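Local coordinates for de novo design, hyper stable, disulfide-rich mini protein (Synthetic construct, PDB 5JG9), which is a de novo designed, disulfide-rich mini protein, made as a hyperstable constrained peptide and without a known natural function, at residues Glu4-Arg9 with Arg35-Cys40; Arg16-Cys21 with Asn39-Glu44. All blocks are in the same frame, centred on the assembly; numbering follows the deposited sequence.

How the interactions relate
From the N terminus, strand 5-8 enters the sheet first and meets Arg35-Cys40 in interaction 1, closing a loop that carries the whole of helix 14-28 and part of strand 31-37. Interaction 2 starts inside that loop, on Arg16-Cys21 of the helix, and ends on Asn39-Glu44. The two contacts share Asn39 and Cys40, but the second runs on past the end of the first, so the loops cross instead of nesting. Interaction 1 bridges the two outer strands over one face of the sheet; interaction 2 fastens the helix to the other face. Strand 40-46, central in the sheet, joins them through backbone pairing of Tyr7 with Cys43 and Arg9 with Tyr41.

Interaction 1. Residues Glu4-Arg9 with Arg35-Cys40; sequences ERRYKR and RKEGNC
Arg6 and Lys8 of strand 5-8 reach toward Glu37, near the end of strand 31-37, across a gap of 8.9 Å between the axes of segments 5-8 and 35-37, whose N-to-C directions diverge by 56°. The charged centre is a salt bridge at the edge of the Arg6 guanidinium, where NH1 lies 3.1 Å from Glu37 OE1. Its N-H points poorly at the oxygen (123°), so as a hydrogen bond it is weak; the carboxylate is turned steeply against the guanidinium. The other terminal nitrogen is tied through water: Arg6 NH2 donates to water 1 at 3.0 Å, and that water donates to Lys36 O at 2.7 Å. A carboxylate and a water-linked carbonyl probably help to limit the rotation of the guanidinium. Arg6 NH2 also rests 3.9 Å from Arg35 CG, while the head of Arg35 is drawn off to Glu44.

In this EHEE design the sheet order is 1-3-2, so strands 5-8 and 31-37 are its two edges and strand 40-46 runs between them; the side chains of Arg6, Lys8 and Glu37 all lie on Val42 of that central strand. A tight two-residue hairpin leads into it, a type II' turn from Glu37 to Cys40 with Gly38 at its positive-phi corner, closed by Cys40 N to Glu37 O at 3.0 Å.

Lys8 crosses Glu37 at about a right angle. With CG swung anti to the backbone N (chi1 -168°), its stem runs beside the turn, CG sitting 4.0 Å from Cys40 CB and CD alongside the carboxylate. Lys8 NZ stops 4.3 Å from Glu37 OE2, too far for a salt bridge, a separation at which some attraction between the charges is still likely. Beyond CB, Cys40 continues into its disulfide with Cys10.

Interaction 2. Residues Arg16-Cys21 with Asn39-Glu44; sequences RVRREC and NCYVCE
Cys21 and Cys43 are joined by a disulfide, SG to SG 2.1 Å with a right-handed chi3 of 77°, which fixes the helix covalently to the central strand. Each sulfur extends anti to its own backbone N (chi1 -161° in Cys21, 180° in Cys43) toward the other, with Cys21 CA and Cys43 CA 5.4 Å apart. One helical turn earlier, Val17 makes the apolar half of the contact. Its CG1 methyl presses on Tyr41 CB at 3.8 Å, and CG2 lies near the same methylene, so the branched end of the valine faces it with both methyls, and the ring leads away. Farther along that ring, Arg18 NH2 approaches Tyr41 CE2 obliquely at 3.9 Å, the guanidinium and ring planes being well inclined to each other.

The next shell probably helps to position these groups. Cys21 N hydrogen-bonds to Val17 O at 2.8 Å, the i to i+4 spacing that aligns both residues on the sheet-facing side of the helix. Glu14 takes the charged end of Arg18 in a salt bridge, and Lys36 hydrogen-bonds to the hydroxyl of Tyr41. In the strand, alternation turns Tyr41 and Cys43 toward the helix while Val42 and Glu44 point away from it.

Helix and strand segments run almost parallel, 8.3 Å between axes. Ile34 and Tyr32 of strand 31-37 pack against Cys21, and Ile34 also meets Tyr41 and Arg18; Arg9, just after strand 5-8, touches Val17, so the helix lies over the central strand.

Interaction 1. Residues Glu4-Arg9 with Arg35-Cys40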
loop_
_atom_site.group_PDB
_atom_site.type_symbol
_atom_site.label_atom_id
_atom_site.label_comp_id
_atom_site.label_asym_id
_atom_site.label_seq_id
_atom_site.Cartn_x
_atom_site.Cartn_y
_atom_site.Cartn_z
ATOM N N GLU A 4 -1.978 -12.035 -0.584
ATOM C CA GLU A 4 -1.884 -10.759 0.032
ATOM C C GLU A 4 -0.432 -10.249 -0.112
ATOM O O GLU A 4 0.517 -10.992 0.231
ATOM C CB GLU A 4 -2.213 -11.020 1.502
ATOM C CG GLU A 4 -2.772 -9.897 2.368
ATOM C CD GLU A 4 -3.628 -10.508 3.505
ATOM O OE1 GLU A 4 -3.409 -10.272 4.714
ATOM O OE2 GLU A 4 -4.535 -11.231 3.174
ATOM N N ARG A 5 -0.269 -9.026 -0.602
ATOM C CA ARG A 5 1.080 -8.406 -0.768
ATOM C C ARG A 5 1.092 -7.198 0.110
ATOM O O ARG A 5 0.137 -6.437 0.098
ATOM C CB ARG A 5 1.373 -7.925 -2.196
ATOM C CG ARG A 5 1.280 -8.987 -3.286
ATOM C CD ARG A 5 0.924 -8.324 -4.635
ATOM N NE ARG A 5 0.229 -9.175 -5.616
ATOM C CZ ARG A 5 0.171 -8.997 -6.965
ATOM N NH1 ARG A 5 0.771 -7.971 -7.568
ATOM N NH2 ARG A 5 -0.480 -9.913 -7.736
ATOM N N ARG A 6 2.169 -7.036 0.866
ATOM C CA ARG A 6 2.435 -5.857 1.661
ATOM C C ARG A 6 3.745 -5.205 1.333
ATOM O O ARG A 6 4.777 -5.895 1.272
ATOM C CB ARG A 6 2.528 -6.269 3.118
ATOM C CG ARG A 6 1.294 -6.684 3.849
ATOM C CD ARG A 6 1.850 -6.890 5.281
ATOM N NE ARG A 6 0.817 -6.495 6.178
ATOM C CZ ARG A 6 0.763 -5.591 7.163
ATOM N NH1 ARG A 6 1.785 -4.915 7.658
ATOM N NH2 ARG A 6 -0.444 -5.449 7.680
ATOM N N TYR A 7 3.704 -3.881 1.109
ATOM C CA TYR A 7 4.928 -3.090 0.753
ATOM C C TYR A 7 5.094 -2.078 1.913
ATOM O O TYR A 7 4.286 -1.177 2.035
ATOM C CB TYR A 7 4.713 -2.340 -0.532
ATOM C CG TYR A 7 4.366 -3.197 -1.752
ATOM C CD1 TYR A 7 5.391 -3.724 -2.569
ATOM C CD2 TYR A 7 3.114 -3.518 -2.015
ATOM C CE1 TYR A 7 5.088 -4.530 -3.650
ATOM C CE2 TYR A 7 2.772 -4.308 -3.113
ATOM C CZ TYR A 7 3.764 -4.813 -3.901
ATOM O OH TYR A 7 3.464 -5.595 -4.975
ATOM N N LYS A 8 6.052 -2.306 2.806
ATOM C CA LYS A 8 6.314 -1.403 3.924
ATOM C C LYS A 8 7.193 -0.266 3.381
ATOM O O LYS A 8 8.214 -0.526 2.783
ATOM C CB LYS A 8 6.955 -2.095 5.132
ATOM C CG LYS A 8 6.981 -1.237 6.421
ATOM C CD LYS A 8 7.696 -1.855 7.616
ATOM C CE LYS A 8 9.125 -2.305 7.279
ATOM N NZ LYS A 8 9.638 -3.100 8.397
ATOM N N ARG A 9 6.845 0.994 3.691
ATOM C CA ARG A 9 7.515 2.160 3.050
ATOM C C ARG A 9 8.015 3.185 4.038
ATOM O O ARG A 9 7.579 4.315 4.010
ATOM C CB ARG A 9 6.575 2.809 2.014
ATOM C CG ARG A 9 6.232 1.873 0.859
ATOM C CD ARG A 9 7.489 1.670 0.062
ATOM N NE ARG A 9 7.298 0.904 -1.139
ATOM C CZ ARG A 9 7.738 -0.354 -1.355
ATOM N NH1 ARG A 9 8.351 -1.132 -0.380
ATOM N NH2 ARG A 9 7.457 -0.875 -2.558
ATOM N N ARG A 35 -2.069 0.347 5.700
ATOM C CA ARG A 35 -1.923 -0.128 7.075
ATOM C C ARG A 35 -0.729 0.631 7.706
ATOM O O ARG A 35 -0.061 1.396 7.009
ATOM C CB ARG A 35 -1.642 -1.644 7.095
ATOM C CG ARG A 35 -2.478 -2.500 6.095
ATOM C CD ARG A 35 -3.931 -2.445 6.439
ATOM N NE ARG A 35 -4.738 -3.436 5.765
ATOM C CZ ARG A 35 -6.060 -3.379 5.760
ATOM N NH1 ARG A 35 -6.713 -2.334 6.299
ATOM N NH2 ARG A 35 -6.764 -4.344 5.165
ATOM N N LYS A 36 -0.485 0.400 8.997
ATOM C CA LYS A 36 0.758 0.925 9.656
ATOM C C LYS A 36 1.465 -0.150 10.414
ATOM O O LYS A 36 0.852 -1.044 11.002
ATOM C CB LYS A 36 0.474 2.004 10.637
ATOM C CG LYS A 36 0.051 3.273 10.023
ATOM C CD LYS A 36 0.025 4.362 11.090
ATOM C CE LYS A 36 1.394 4.928 11.271
ATOM N NZ LYS A 36 1.259 6.185 12.081
ATOM N N GLU A 37 2.765 -0.110 10.304
ATOM C CA GLU A 37 3.609 -0.922 11.089
ATOM C C GLU A 37 4.519 0.054 11.843
ATOM O O GLU A 37 5.376 0.725 11.223
ATOM C CB GLU A 37 4.429 -1.852 10.220
ATOM C CG GLU A 37 4.516 -3.275 10.673
ATOM C CD GLU A 37 5.153 -4.185 9.620
ATOM O OE1 GLU A 37 4.760 -4.238 8.433
ATOM O OE2 GLU A 37 6.065 -4.924 9.986
ATOM N N GLY A 38 4.346 0.159 13.194
ATOM C CA GLY A 38 5.029 1.196 13.897
ATOM C C GLY A 38 4.574 2.542 13.376
ATOM O O GLY A 38 3.356 2.777 13.281
ATOM N N ASN A 39 5.517 3.382 12.985
ATOM C CA ASN A 39 5.121 4.647 12.302
ATOM C C ASN A 39 5.267 4.641 10.785
ATOM O O ASN A 39 5.150 5.726 10.180
ATOM C CB ASN A 39 5.958 5.814 12.871
ATOM C CG ASN A 39 5.370 7.170 12.577
ATOM O OD1 ASN A 39 4.120 7.362 12.501
ATOM N ND2 ASN A 39 6.270 8.156 12.344
ATOM N N CYS A 40 5.564 3.486 10.196
ATOM C CA CYS A 40 5.730 3.311 8.756
ATOM C C CYS A 40 4.435 2.899 8.151
ATOM O O CYS A 40 3.727 2.037 8.720
ATOM C CB CYS A 40 6.731 2.197 8.499
ATOM S SG CYS A 40 8.369 2.530 9.148
HETATM O O HOH W 1 0.090 -3.336 9.738
#

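Interaction 2. Residues Arg16-Cys21 with Asn39-Glu44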
loop_
_atom_site.group_PDB
_atom_site.type_symbol
_atom_site.label_atom_id
_atom_site.label_comp_id
_atom_site.label_asym_id
_atom_site.label_seq_id
_atom_site.Cartn_x
_atom_site.Cartn_y
_atom_site.Cartn_z
ATOM N N ARG A 16 2.456 10.043 0.177
ATOM C CA ARG A 16 3.030 9.334 -0.980
ATOM C C ARG A 16 2.669 7.878 -1.003
ATOM O O ARG A 16 2.330 7.306 -2.037
ATOM C CB ARG A 16 4.542 9.428 -0.934
ATOM C CG ARG A 16 5.184 8.854 -2.153
ATOM C CD ARG A 16 6.664 9.191 -2.210
ATOM N NE ARG A 16 7.282 8.478 -3.321
ATOM C CZ ARG A 16 8.592 8.157 -3.445
ATOM N NH1 ARG A 16 9.474 8.507 -2.515
ATOM N NH2 ARG A 16 9.021 7.451 -4.509
ATOM N N VAL A 17 2.728 7.244 0.163
ATOM C CA VAL A 17 2.429 5.851 0.240
ATOM C C VAL A 17 0.955 5.631 -0.240
ATOM O O VAL A 17 0.661 4.646 -0.965
ATOM C CB VAL A 17 2.666 5.268 1.656
ATOM C CG1 VAL A 17 2.214 3.837 1.755
ATOM C CG2 VAL A 17 4.148 5.298 2.013
ATOM N N ARG A 18 0.054 6.450 0.289
ATOM C CA ARG A 18 -1.390 6.324 0.055
ATOM C C ARG A 18 -1.692 6.487 -1.438
ATOM O O ARG A 18 -2.452 5.719 -2.033
ATOM C CB ARG A 18 -2.156 7.385 0.902
ATOM C CG ARG A 18 -2.358 6.968 2.362
ATOM C CD ARG A 18 -3.011 8.079 3.147
ATOM N NE ARG A 18 -3.096 7.728 4.556
ATOM C CZ ARG A 18 -3.872 6.752 5.064
ATOM N NH1 ARG A 18 -4.716 5.982 4.333
ATOM N NH2 ARG A 18 -3.775 6.540 6.355
ATOM N N ARG A 19 -1.110 7.557 -1.984
ATOM C CA ARG A 19 -1.163 7.913 -3.440
ATOM C C ARG A 19 -0.710 6.768 -4.303
ATOM O O ARG A 19 -1.420 6.276 -5.208
ATOM C CB ARG A 19 -0.279 9.211 -3.708
ATOM C CG ARG A 19 -0.990 10.538 -3.806
ATOM C CD ARG A 19 -0.214 11.665 -4.567
ATOM N NE ARG A 19 1.111 11.947 -3.935
ATOM C CZ ARG A 19 2.310 11.413 -4.230
ATOM N NH1 ARG A 19 3.367 11.736 -3.455
ATOM N NH2 ARG A 19 2.482 10.576 -5.257
ATOM N N GLU A 20 0.473 6.277 -4.011
ATOM C CA GLU A 20 1.029 5.217 -4.851
ATOM C C GLU A 20 0.395 3.831 -4.623
ATOM O O GLU A 20 0.320 3.012 -5.500
ATOM C CB GLU A 20 2.563 5.102 -4.629
ATOM C CG GLU A 20 3.376 6.327 -5.065
ATOM C CD GLU A 20 4.846 6.167 -4.895
ATOM O OE1 GLU A 20 5.574 7.155 -5.165
ATOM O OE2 GLU A 20 5.341 5.059 -4.621
ATOM N N CYS A 21 -0.111 3.585 -3.430
ATOM C CA CYS A 21 -0.909 2.354 -3.187
ATOM C C CYS A 21 -2.231 2.258 -4.004
ATOM O O CYS A 21 -2.524 1.233 -4.598
ATOM C CB CYS A 21 -1.248 2.234 -1.715
ATOM S SG CYS A 21 -1.721 0.590 -1.175
ATOM N N ASN A 39 5.517 3.382 12.985
ATOM C CA ASN A 39 5.121 4.647 12.302
ATOM C C ASN A 39 5.267 4.641 10.785
ATOM O O ASN A 39 5.150 5.726 10.180
ATOM C CB ASN A 39 5.958 5.814 12.871
ATOM C CG ASN A 39 5.370 7.170 12.577
ATOM O OD1 ASN A 39 4.120 7.362 12.501
ATOM N ND2 ASN A 39 6.270 8.156 12.344
ATOM N N CYS A 40 5.564 3.486 10.196
ATOM C CA CYS A 40 5.730 3.311 8.756
ATOM C C CYS A 40 4.435 2.899 8.151
ATOM O O CYS A 40 3.727 2.037 8.720
ATOM C CB CYS A 40 6.731 2.197 8.499
ATOM S SG CYS A 40 8.369 2.530 9.148
ATOM N N TYR A 41 4.095 3.487 7.014
ATOM C CA TYR A 41 2.917 3.150 6.277
ATOM C C TYR A 41 3.242 2.017 5.318
ATOM O O TYR A 41 4.386 1.862 4.873
ATOM C CB TYR A 41 2.349 4.381 5.545
ATOM C CG TYR A 41 1.752 5.301 6.552
ATOM C CD1 TYR A 41 2.531 6.229 7.193
ATOM C CD2 TYR A 41 0.385 5.216 6.889
ATOM C CE1 TYR A 41 2.030 6.999 8.223
ATOM C CE2 TYR A 41 -0.163 6.030 7.858
ATOM C CZ TYR A 41 0.654 6.904 8.529
ATOM O OH TYR A 41 0.148 7.693 9.509
ATOM N N VAL A 42 2.203 1.199 5.113
ATOM C CA VAL A 42 2.277 -0.096 4.453
ATOM C C VAL A 42 1.145 -0.098 3.404
ATOM O O VAL A 42 0.015 0.129 3.711
ATOM C CB VAL A 42 2.130 -1.302 5.463
ATOM C CG1 VAL A 42 2.155 -2.643 4.717
ATOM C CG2 VAL A 42 3.232 -1.278 6.497
ATOM N N CYS A 43 1.500 -0.327 2.155
ATOM C CA CYS A 43 0.558 -0.632 1.076
ATOM C C CYS A 43 0.241 -2.139 1.036
ATOM O O CYS A 43 1.150 -2.976 0.811
ATOM C CB CYS A 43 1.104 -0.197 -0.269
ATOM S SG CYS A 43 -0.054 -0.578 -1.581
ATOM N N GLU A 44 -0.999 -2.496 1.255
ATOM C CA GLU A 44 -1.447 -3.898 1.086
ATOM C C GLU A 44 -2.261 -4.046 -0.159
ATOM O O GLU A 44 -3.280 -3.333 -0.335
ATOM C CB GLU A 44 -2.290 -4.286 2.298
ATOM C CG GLU A 44 -3.006 -5.645 2.074
ATOM C CD GLU A 44 -4.035 -5.912 3.183
ATOM O OE1 GLU A 44 -5.263 -5.881 2.853
ATOM O OE2 GLU A 44 -3.608 -6.041 4.341
#